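Local coordinates for protein tyrocidine synthetase 3 (PDB 2JGP) that carries a peptidyl carrier domain and a condensation domain of a nonribosomal peptide synthetase, the bidomain that forms a peptide bond in assembly of the antibiotic tyrocidine, at residues Lys130-Arg135 with Gln239-Asp244; Ala274-Thr279 with Glu410-Lys415; Leu465-Thr470 with Arg497-Ile502. All blocks are in the same frame, centred on the assembly; numbering follows the deposited sequence.

Contact 1: Lys130-Arg135 with Gln239-Asp244; sequences KLERTR and QLYQGD
Tyr-241, near the C-terminal end of helix 227-241, reaches across to the start of helix 133-146 and meets Arg-135 and Leu-131 there. It supplies more than half of the 245 Å² buried between the segments. Its CG stands anti to the backbone N (chi1 -173°), a setting that sends the phenol out past Arg-135 to the N-cap residue Glu-132. The phenol oxygen accepts a nearly straight hydrogen bond from the backbone, Glu-132 N to Tyr-241 OH at 2.9 Å, with 170° at the hydrogen.

Arg-135 lies against the ring. Bent at chi2 and chi3, its chain folds back until the guanidinium lies flat on the phenol, centres 4.5 Å apart and planes 26° from parallel. Tyr-241 CE2 sits over the middle of the guanidinium, 3.8 Å from Arg-135 CZ, while Arg-135 CB touches CE1 of the same ring at 3.5 Å. Arg-135 NH2 forms a weak, long hydrogen bond within a salt bridge to Glu-132 OE1, at 3.4 Å, which ties the stacked group back to its own helix start. Leu-131 approaches the ring obliquely, with CD2 3.7 Å from Tyr-241 CE1, and continues into the apolar packing of Val-136 and Leu-206.

Just beyond, Gly-243 takes positive phi in a Schellman motif, with Asp-244 N bonded to Gln-239 O (3.0 Å) and Gly-243 N to Leu-240 O. The contact thus joins one helix's C-terminal end to another's N-terminal end. A buried phenol whose oxygen accepts a main-chain N-H, beneath a stacked cation, probably adds a cation-pi component to the apolar contact, with the hydrogen bond limiting how far the tyrosine can shift.

Contact 2: Ala274-Thr279 with Glu410-Lys415; sequences AYWLQT and EELVEK
Helices 267-279 and 409-415 pack side by side in the condensation domain, their short segments 274-279 and 410-415 running at 44° to each other with axes 10.7 Å apart at closest approach. Condensation domains belong to the CoA-dependent acyltransferase superfamily, with a chloramphenicol acetyltransferase-like fold, and this helix-helix contact within it is made through apolar side chains: no hydrogen bond crosses it, and 199 Å² is buried.

Leu-412 points at the other helix from the position nearest to Trp-276, the two CA atoms being 7.3 Å apart. A chi1 of 180° swings its branches away from the backbone N and carries Leu-412 CD1 to 3.8 Å from Trp-276 CB. The same methyl, Leu-412 CD1, reaches Leu-277 CD2 at 4.1 Å, the two leucines lying alongside with reversed directions. The indole turns off to other partners: Trp-276 NE1 gives a hydrogen bond to the backbone O of His-404, and the ring packs on Ala-401 of helix 387-403. Tyr-275, from the same helix as Trp-276, covers one indole face. Mainly CB is left for Leu-412, which also packs on Tyr-407 and Leu-427.

Toward the exposed side, Lys-415 contributes carbon rather than charge. Its chain bends at chi2 (71°) and passes at about a right angle to Leu-277, bringing Lys-415 CG to 3.6 Å from Leu-277 CD2, while Lys-415 CE lies 4.1 Å from Leu-277 CD1.

Contact 3: Leu465-Thr470 with Arg497-Ile502; sequences LTFSAT and RHFLTI
Phe-467, on strand 465-471, directs its ring edge onto the face of Phe-499 on helix 489-508, and this aromatic pair carries the contact. The arrangement is edge-to-face but tilted, with centroids 4.6 Å apart and planes at 54°. Phe-467 CZ, the ring's far corner, stands over the centre of the Phe-499 ring, 3.4 Å above its plane and 3.6 Å from Phe-499 CD1. In both residues chi1 is close to 180° (-179° for Phe-467), which turns the ring off the backbone nitrogen, and each side chain points at the other segment. The two phenylalanines can therefore bridge backbones whose nearest CA atoms, their own, are 10.3 Å apart.

Packing is tight around this pair and falls away quickly beyond it. Ile-478 of the adjacent strand 476-483 lies against both rings, and helix 329-345 adds Tyr-337 beside Phe-467 and Ala-336 beside Phe-499. On the far side of the helix, Arg-497 is exposed to solvent and Thr-501 partly so; Thr-501 OG1 turns back to its own helix, giving His-498 O a hydrogen bond of 2.7 Å. That carbonyl, His-498 O, also accepts from Ile-502 N, 3.0 Å away, both donors approaching from the same face of its plane.

Only 104 Å² is buried between the segments, and nothing polar crosses. The sheet is thus joined to the C-terminal helix here probably by dispersion and by the weak electrostatic attraction of ring C-H groups for a pi face, with the rest of the interface supplied by neighbouring strand and helix.

From the N terminus, the chain passes through the carrier region and reaches the first of these three closures at contact 1, where 239-244 meets 130-135 after 103 intervening residues, including strands 202-210 and 213-220. Contact 2 opens next, and a longer loop of 130 residues brings 410-415 back to 274-279. Contact 3 is the shortest closure, with 26 residues between segments 465-470 and 497-502. The three follow in series; none nests or crosses. Contacts 1 and 2 lie on opposite sides of the chain's centre, their own centres 47 Å apart. Contact 1 joins two helix ends beside the five-stranded sheet, contact 2 two helices, and contact 3 the four-stranded sheet to the last helix.

Contact 1: Lys130-Arg135 with Gln239-Asp244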
loop_
_atom_site.group_PDB
_atom_site.type_symbol
_atom_site.label_atom_id
_atom_site.label_comp_id
_atom_site.label_asym_id
_atom_site.label_seq_id
_atom_site.Cartn_x
_atom_site.Cartn_y
_atom_site.Cartn_z
ATOM N N LYS A 130 8.592 14.386 31.280
ATOM C CA LYS A 130 9.949 14.805 31.641
ATOM C C LYS A 130 10.843 14.994 30.412
ATOM O O LYS A 130 11.308 16.108 30.153
ATOM C CB LYS A 130 10.581 13.814 32.627
ATOM C CG LYS A 130 9.795 13.611 33.924
ATOM C CD LYS A 130 9.557 14.909 34.705
ATOM C CE LYS A 130 10.850 15.505 35.249
ATOM N NZ LYS A 130 10.588 16.637 36.179
ATOM N N LEU A 131 11.067 13.905 29.676
ATOM C CA LEU A 131 11.825 13.887 28.410
ATOM C C LEU A 131 13.274 14.389 28.521
ATOM O O LEU A 131 13.518 15.533 28.906
ATOM C CB LEU A 131 11.081 14.668 27.312
ATOM C CG LEU A 131 10.922 13.985 25.943
ATOM C CD1 LEU A 131 10.801 15.028 24.834
ATOM C CD2 LEU A 131 12.057 13.013 25.628
ATOM N N GLU A 132 14.228 13.528 28.168
ATOM C CA GLU A 132 15.646 13.888 28.147
ATOM C C GLU A 132 16.110 14.067 26.710
ATOM O O GLU A 132 16.050 13.123 25.918
ATOM C CB GLU A 132 16.486 12.802 28.811
ATOM C CG GLU A 132 16.164 12.571 30.276
ATOM C CD GLU A 132 17.068 11.536 30.912
ATOM O OE1 GLU A 132 16.583 10.771 31.774
ATOM O OE2 GLU A 132 18.263 11.478 30.547
ATOM N N ARG A 133 16.581 15.268 26.378
ATOM C CA ARG A 133 16.940 15.584 24.997
ATOM C C ARG A 133 18.085 14.719 24.460
ATOM O O ARG A 133 18.078 14.346 23.286
ATOM C CB ARG A 133 17.243 17.081 24.812
ATOM C CG ARG A 133 18.447 17.628 25.576
ATOM C CD ARG A 133 19.125 18.742 24.785
ATOM N NE ARG A 133 20.266 19.324 25.491
ATOM C CZ ARG A 133 20.187 20.254 26.442
ATOM N NH1 ARG A 133 19.006 20.730 26.840
ATOM N NH2 ARG A 133 21.302 20.708 27.012
ATOM N N THR A 134 19.048 14.378 25.315
ATOM C CA THR A 134 20.176 13.547 24.896
ATOM C C THR A 134 19.742 12.110 24.579
ATOM O O THR A 134 20.267 11.493 23.647
ATOM C CB THR A 134 21.298 13.525 25.950
ATOM O OG1 THR A 134 20.772 13.094 27.211
ATOM C CG2 THR A 134 21.912 14.916 26.103
ATOM N N ARG A 135 18.786 11.583 25.346
ATOM C CA ARG A 135 18.235 10.251 25.066
ATOM C C ARG A 135 17.422 10.229 23.776
ATOM O O ARG A 135 17.463 9.243 23.039
ATOM C CB ARG A 135 17.376 9.738 26.225
ATOM C CG ARG A 135 18.188 9.151 27.372
ATOM C CD ARG A 135 17.456 7.999 28.065
ATOM N NE ARG A 135 16.487 8.454 29.060
ATOM C CZ ARG A 135 15.612 7.663 29.681
ATOM N NH1 ARG A 135 15.548 6.360 29.407
ATOM N NH2 ARG A 135 14.779 8.181 30.579
ATOM N N GLN A 239 10.715 2.279 21.857
ATOM C CA GLN A 239 11.377 1.130 22.481
ATOM C C GLN A 239 12.841 1.430 22.818
ATOM O O GLN A 239 13.295 1.153 23.931
ATOM C CB GLN A 239 11.291 -0.102 21.571
ATOM C CG GLN A 239 9.913 -0.748 21.526
ATOM C CD GLN A 239 9.808 -1.824 20.458
ATOM O OE1 GLN A 239 9.756 -1.525 19.266
ATOM N NE2 GLN A 239 9.773 -3.081 20.883
ATOM N N LEU A 240 13.567 1.998 21.855
ATOM C CA LEU A 240 14.983 2.343 22.049
ATOM C C LEU A 240 15.192 3.389 23.144
ATOM O O LEU A 240 16.143 3.286 23.921
ATOM C CB LEU A 240 15.612 2.829 20.740
ATOM C CG LEU A 240 15.849 1.741 19.688
ATOM C CD1 LEU A 240 16.142 2.370 18.326
ATOM C CD2 LEU A 240 16.965 0.788 20.111
ATOM N N TYR A 241 14.304 4.383 23.207
ATOM C CA TYR A 241 14.336 5.384 24.277
ATOM C C TYR A 241 14.207 4.729 25.659
ATOM O O TYR A 241 14.828 5.179 26.623
ATOM C CB TYR A 241 13.226 6.424 24.084
ATOM C CG TYR A 241 13.285 7.586 25.062
ATOM C CD1 TYR A 241 13.903 8.788 24.714
ATOM C CD2 TYR A 241 12.722 7.485 26.336
ATOM C CE1 TYR A 241 13.959 9.855 25.607
ATOM C CE2 TYR A 241 12.775 8.543 27.232
ATOM C CZ TYR A 241 13.393 9.727 26.862
ATOM O OH TYR A 241 13.444 10.781 27.751
ATOM N N GLN A 242 13.400 3.672 25.743
ATOM C CA GLN A 242 13.233 2.907 26.983
ATOM C C GLN A 242 14.389 1.934 27.238
ATOM O O GLN A 242 14.453 1.316 28.302
ATOM C CB GLN A 242 11.922 2.117 26.950
ATOM C CG GLN A 242 10.660 2.969 26.838
ATOM C CD GLN A 242 9.428 2.136 26.510
ATOM O OE1 GLN A 242 9.352 0.957 26.859
ATOM N NE2 GLN A 242 8.458 2.748 25.844
ATOM N N GLY A 243 15.285 1.787 26.264
ATOM C CA GLY A 243 16.455 0.922 26.396
ATOM C C GLY A 243 16.208 -0.524 25.995
ATOM O O GLY A 243 16.993 -1.407 26.342
ATOM N N ASP A 244 15.128 -0.768 25.253
ATOM C CA ASP A 244 14.790 -2.122 24.808
ATOM C C ASP A 244 15.728 -2.584 23.702
ATOM O O ASP A 244 16.305 -1.770 22.987
ATOM C CB ASP A 244 13.339 -2.192 24.315
ATOM C CG ASP A 244 12.325 -2.028 25.440
ATOM O OD1 ASP A 244 12.699 -2.182 26.620
ATOM O OD2 ASP A 244 11.146 -1.752 25.139
#

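Contact 2: Ala274-Thr279 with Glu410-Lys415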
loop_
_atom_site.group_PDB
_atom_site.type_symbol
_atom_site.label_atom_id
_atom_site.label_comp_id
_atom_site.label_asym_id
_atom_site.label_seq_id
_atom_site.Cartn_x
_atom_site.Cartn_y
_atom_site.Cartn_z
ATOM N N ALA A 274 2.600 -9.373 -18.282
ATOM C CA ALA A 274 1.605 -9.798 -19.271
ATOM C C ALA A 274 0.185 -9.655 -18.756
ATOM O O ALA A 274 -0.706 -9.238 -19.500
ATOM C CB ALA A 274 1.858 -11.233 -19.697
ATOM N N TYR A 275 -0.024 -9.996 -17.483
ATOM C CA TYR A 275 -1.337 -9.845 -16.866
ATOM C C TYR A 275 -1.858 -8.412 -16.995
ATOM O O TYR A 275 -3.009 -8.198 -17.375
ATOM C CB TYR A 275 -1.325 -10.263 -15.387
ATOM C CG TYR A 275 -2.634 -9.927 -14.718
ATOM C CD1 TYR A 275 -3.736 -10.772 -14.835
ATOM C CD2 TYR A 275 -2.794 -8.732 -14.020
ATOM C CE1 TYR A 275 -4.942 -10.449 -14.250
ATOM C CE2 TYR A 275 -3.997 -8.401 -13.440
ATOM C CZ TYR A 275 -5.066 -9.259 -13.551
ATOM O OH TYR A 275 -6.262 -8.914 -12.971
ATOM N N TRP A 276 -1.004 -7.440 -16.685
ATOM C CA TRP A 276 -1.395 -6.037 -16.684
ATOM C C TRP A 276 -1.568 -5.479 -18.092
ATOM O O TRP A 276 -2.471 -4.680 -18.338
ATOM C CB TRP A 276 -0.378 -5.212 -15.897
ATOM C CG TRP A 276 -0.410 -5.552 -14.443
ATOM C CD1 TRP A 276 0.530 -6.239 -13.744
ATOM C CD2 TRP A 276 -1.470 -5.270 -13.525
ATOM N NE1 TRP A 276 0.135 -6.383 -12.435
ATOM C CE2 TRP A 276 -1.090 -5.798 -12.272
ATOM C CE3 TRP A 276 -2.701 -4.614 -13.636
ATOM C CZ2 TRP A 276 -1.896 -5.689 -11.136
ATOM C CZ3 TRP A 276 -3.496 -4.494 -12.508
ATOM C CH2 TRP A 276 -3.088 -5.033 -11.270
ATOM N N LEU A 277 -0.714 -5.911 -19.013
ATOM C CA LEU A 277 -0.812 -5.468 -20.403
ATOM C C LEU A 277 -2.107 -5.979 -21.031
ATOM O O LEU A 277 -2.775 -5.244 -21.753
ATOM C CB LEU A 277 0.412 -5.915 -21.205
ATOM C CG LEU A 277 1.756 -5.373 -20.702
ATOM C CD1 LEU A 277 2.867 -5.709 -21.681
ATOM C CD2 LEU A 277 1.695 -3.868 -20.445
ATOM N N GLN A 278 -2.458 -7.231 -20.738
ATOM C CA GLN A 278 -3.731 -7.818 -21.170
ATOM C C GLN A 278 -4.911 -7.054 -20.574
ATOM O O GLN A 278 -5.839 -6.683 -21.290
ATOM C CB GLN A 278 -3.821 -9.291 -20.740
ATOM C CG GLN A 278 -2.928 -10.236 -21.534
ATOM C CD GLN A 278 -2.612 -11.549 -20.808
ATOM O OE1 GLN A 278 -1.764 -12.316 -21.255
ATOM N NE2 GLN A 278 -3.283 -11.800 -19.683
ATOM N N THR A 279 -4.868 -6.831 -19.259
ATOM C CA THR A 279 -5.939 -6.137 -18.544
ATOM C C THR A 279 -6.281 -4.771 -19.155
ATOM O O THR A 279 -7.452 -4.387 -19.189
ATOM C CB THR A 279 -5.598 -5.965 -17.036
ATOM O OG1 THR A 279 -5.520 -7.253 -16.409
ATOM C CG2 THR A 279 -6.650 -5.120 -16.317
ATOM N N GLU A 410 5.391 1.897 -12.226
ATOM C CA GLU A 410 6.229 2.731 -13.103
ATOM C C GLU A 410 6.448 2.100 -14.474
ATOM O O GLU A 410 6.465 2.799 -15.488
ATOM C CB GLU A 410 7.602 2.991 -12.464
ATOM C CG GLU A 410 7.577 3.829 -11.186
ATOM C CD GLU A 410 7.264 3.025 -9.941
ATOM O OE1 GLU A 410 7.501 1.797 -9.943
ATOM O OE2 GLU A 410 6.777 3.621 -8.958
ATOM N N GLU A 411 6.646 0.782 -14.495
ATOM C CA GLU A 411 6.825 0.049 -15.745
ATOM C C GLU A 411 5.539 -0.005 -16.562
ATOM O O GLU A 411 5.571 0.146 -17.785
ATOM C CB GLU A 411 7.329 -1.373 -15.470
ATOM C CG GLU A 411 8.751 -1.430 -14.943
ATOM C CD GLU A 411 9.746 -0.801 -15.894
ATOM O OE1 GLU A 411 9.620 -1.016 -17.121
ATOM O OE2 GLU A 411 10.654 -0.088 -15.417
ATOM N N LEU A 412 4.413 -0.223 -15.882
ATOM C CA LEU A 412 3.112 -0.300 -16.544
ATOM C C LEU A 412 2.782 0.990 -17.286
ATOM O O LEU A 412 2.365 0.955 -18.441
ATOM C CB LEU A 412 2.010 -0.599 -15.524
ATOM C CG LEU A 412 0.581 -0.702 -16.072
ATOM C CD1 LEU A 412 0.484 -1.733 -17.186
ATOM C CD2 LEU A 412 -0.383 -1.027 -14.941
ATOM N N VAL A 413 2.964 2.121 -16.612
ATOM C CA VAL A 413 2.663 3.431 -17.197
ATOM C C VAL A 413 3.458 3.668 -18.480
ATOM O O VAL A 413 2.902 4.109 -19.486
ATOM C CB VAL A 413 2.951 4.568 -16.197
ATOM C CG1 VAL A 413 2.998 5.924 -16.911
ATOM C CG2 VAL A 413 1.905 4.568 -15.081
ATOM N N GLU A 414 4.752 3.365 -18.439
ATOM C CA GLU A 414 5.623 3.543 -19.599
ATOM C C GLU A 414 5.327 2.522 -20.700
ATOM O O GLU A 414 5.369 2.855 -21.881
ATOM C CB GLU A 414 7.093 3.460 -19.180
ATOM C CG GLU A 414 7.550 4.599 -18.267
ATOM C CD GLU A 414 7.544 5.959 -18.959
ATOM O OE1 GLU A 414 7.188 6.962 -18.304
ATOM O OE2 GLU A 414 7.893 6.027 -20.157
ATOM N N LYS A 415 5.016 1.288 -20.306
ATOM C CA LYS A 415 4.774 0.205 -21.263
ATOM C C LYS A 415 3.466 0.386 -22.032
ATOM O O LYS A 415 3.362 -0.034 -23.186
ATOM C CB LYS A 415 4.775 -1.151 -20.548
ATOM C CG LYS A 415 4.823 -2.365 -21.472
ATOM C CD LYS A 415 6.180 -2.514 -22.137
ATOM C CE LYS A 415 6.290 -3.831 -22.882
ATOM N NZ LYS A 415 7.708 -4.183 -23.165
#

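Contact 3: Leu465-Thr470 with Arg497-Ile502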
loop_
_atom_site.group_PDB
_atom_site.type_symbol
_atom_site.label_atom_id
_atom_site.label_comp_id
_atom_site.label_asym_id
_atom_site.label_seq_id
_atom_site.Cartn_x
_atom_site.Cartn_y
_atom_site.Cartn_z
ATOM N N LEU A 465 -10.128 12.508 -6.178
ATOM C CA LEU A 465 -10.464 12.220 -4.801
ATOM C C LEU A 465 -9.870 10.894 -4.336
ATOM O O LEU A 465 -9.641 9.982 -5.136
ATOM C CB LEU A 465 -11.985 12.266 -4.590
ATOM C CG LEU A 465 -12.854 11.098 -5.051
ATOM C CD1 LEU A 465 -12.967 10.083 -3.949
ATOM C CD2 LEU A 465 -14.247 11.590 -5.439
ATOM N N THR A 466 -9.578 10.827 -3.041
ATOM C CA THR A 466 -9.109 9.609 -2.401
ATOM C C THR A 466 -10.146 9.213 -1.365
ATOM O O THR A 466 -10.455 9.997 -0.462
ATOM C CB THR A 466 -7.757 9.824 -1.709
ATOM O OG1 THR A 466 -6.765 10.127 -2.694
ATOM C CG2 THR A 466 -7.343 8.583 -0.929
ATOM N N PHE A 467 -10.685 8.004 -1.513
ATOM C CA PHE A 467 -11.755 7.509 -0.661
ATOM C C PHE A 467 -11.115 6.574 0.358
ATOM O O PHE A 467 -10.468 5.609 -0.027
ATOM C CB PHE A 467 -12.784 6.760 -1.516
ATOM C CG PHE A 467 -13.960 6.232 -0.741
ATOM C CD1 PHE A 467 -15.167 6.914 -0.741
ATOM C CD2 PHE A 467 -13.866 5.043 -0.026
ATOM C CE1 PHE A 467 -16.255 6.426 -0.036
ATOM C CE2 PHE A 467 -14.950 4.556 0.681
ATOM C CZ PHE A 467 -16.145 5.249 0.674
ATOM N N SER A 468 -11.274 6.877 1.642
ATOM C CA SER A 468 -10.625 6.124 2.712
ATOM C C SER A 468 -11.637 5.592 3.716
ATOM O O SER A 468 -12.372 6.363 4.332
ATOM C CB SER A 468 -9.622 7.005 3.450
ATOM O OG SER A 468 -8.527 7.329 2.615
ATOM N N ALA A 469 -11.677 4.274 3.880
ATOM C CA ALA A 469 -12.479 3.661 4.931
ATOM C C ALA A 469 -11.551 3.326 6.098
ATOM O O ALA A 469 -10.464 2.784 5.892
ATOM C CB ALA A 469 -13.174 2.413 4.409
ATOM N N THR A 470 -11.962 3.675 7.313
ATOM C CA THR A 470 -11.167 3.391 8.507
ATOM C C THR A 470 -12.035 2.750 9.588
ATOM O O THR A 470 -13.035 3.328 10.011
ATOM C CB THR A 470 -10.516 4.674 9.063
ATOM O OG1 THR A 470 -9.713 5.280 8.042
ATOM C CG2 THR A 470 -9.643 4.364 10.270
ATOM N N ARG A 497 -22.649 10.191 1.865
ATOM C CA ARG A 497 -23.957 9.669 2.271
ATOM C C ARG A 497 -24.477 8.658 1.254
ATOM O O ARG A 497 -25.080 7.656 1.628
ATOM C CB ARG A 497 -24.988 10.798 2.430
ATOM C CG ARG A 497 -24.693 11.784 3.559
ATOM C CD ARG A 497 -25.919 12.628 3.918
ATOM N NE ARG A 497 -26.348 13.509 2.826
ATOM C CZ ARG A 497 -25.822 14.703 2.549
ATOM N NH1 ARG A 497 -24.824 15.203 3.276
ATOM N NH2 ARG A 497 -26.298 15.409 1.526
ATOM N N HIS A 498 -24.247 8.933 -0.031
ATOM C CA HIS A 498 -24.651 8.016 -1.093
ATOM C C HIS A 498 -23.892 6.691 -1.024
ATOM O O HIS A 498 -24.461 5.638 -1.314
ATOM C CB HIS A 498 -24.496 8.661 -2.474
ATOM C CG HIS A 498 -25.549 9.682 -2.784
ATOM N ND1 HIS A 498 -26.717 9.792 -2.061
ATOM C CD2 HIS A 498 -25.622 10.619 -3.757
ATOM C CE1 HIS A 498 -27.454 10.769 -2.562
ATOM N NE2 HIS A 498 -26.813 11.286 -3.594
ATOM N N PHE A 499 -22.625 6.729 -0.621
ATOM C CA PHE A 499 -21.882 5.491 -0.385
ATOM C C PHE A 499 -22.565 4.657 0.706
ATOM O O PHE A 499 -22.714 3.436 0.570
ATOM C CB PHE A 499 -20.424 5.762 0.007
ATOM C CG PHE A 499 -19.646 4.507 0.308
ATOM C CD1 PHE A 499 -19.077 3.767 -0.718
ATOM C CD2 PHE A 499 -19.514 4.050 1.612
ATOM C CE1 PHE A 499 -18.378 2.597 -0.446
ATOM C CE2 PHE A 499 -18.818 2.876 1.893
ATOM C CZ PHE A 499 -18.249 2.153 0.859
ATOM N N LEU A 500 -22.973 5.322 1.784
ATOM C CA LEU A 500 -23.616 4.641 2.904
ATOM C C LEU A 500 -24.992 4.102 2.530
ATOM O O LEU A 500 -25.397 3.062 3.037
ATOM C CB LEU A 500 -23.736 5.564 4.118
ATOM C CG LEU A 500 -22.419 6.057 4.716
ATOM C CD1 LEU A 500 -22.700 7.010 5.874
ATOM C CD2 LEU A 500 -21.550 4.889 5.159
ATOM N N THR A 501 -25.712 4.812 1.661
ATOM C CA THR A 501 -26.993 4.312 1.169
ATOM C C THR A 501 -26.775 3.059 0.308
ATOM O O THR A 501 -27.486 2.069 0.459
ATOM C CB THR A 501 -27.799 5.392 0.400
ATOM O OG1 THR A 501 -27.057 5.846 -0.736
ATOM C CG2 THR A 501 -28.094 6.585 1.295
ATOM N N ILE A 502 -25.775 3.092 -0.572
ATOM C CA ILE A 502 -25.452 1.923 -1.387
ATOM C C ILE A 502 -25.075 0.749 -0.477
ATOM O O ILE A 502 -25.553 -0.373 -0.665
ATOM C CB ILE A 502 -24.316 2.221 -2.399
ATOM C CG1 ILE A 502 -24.822 3.152 -3.503
ATOM C CG2 ILE A 502 -23.788 0.922 -3.015
ATOM C CD1 ILE A 502 -23.713 3.821 -4.300
#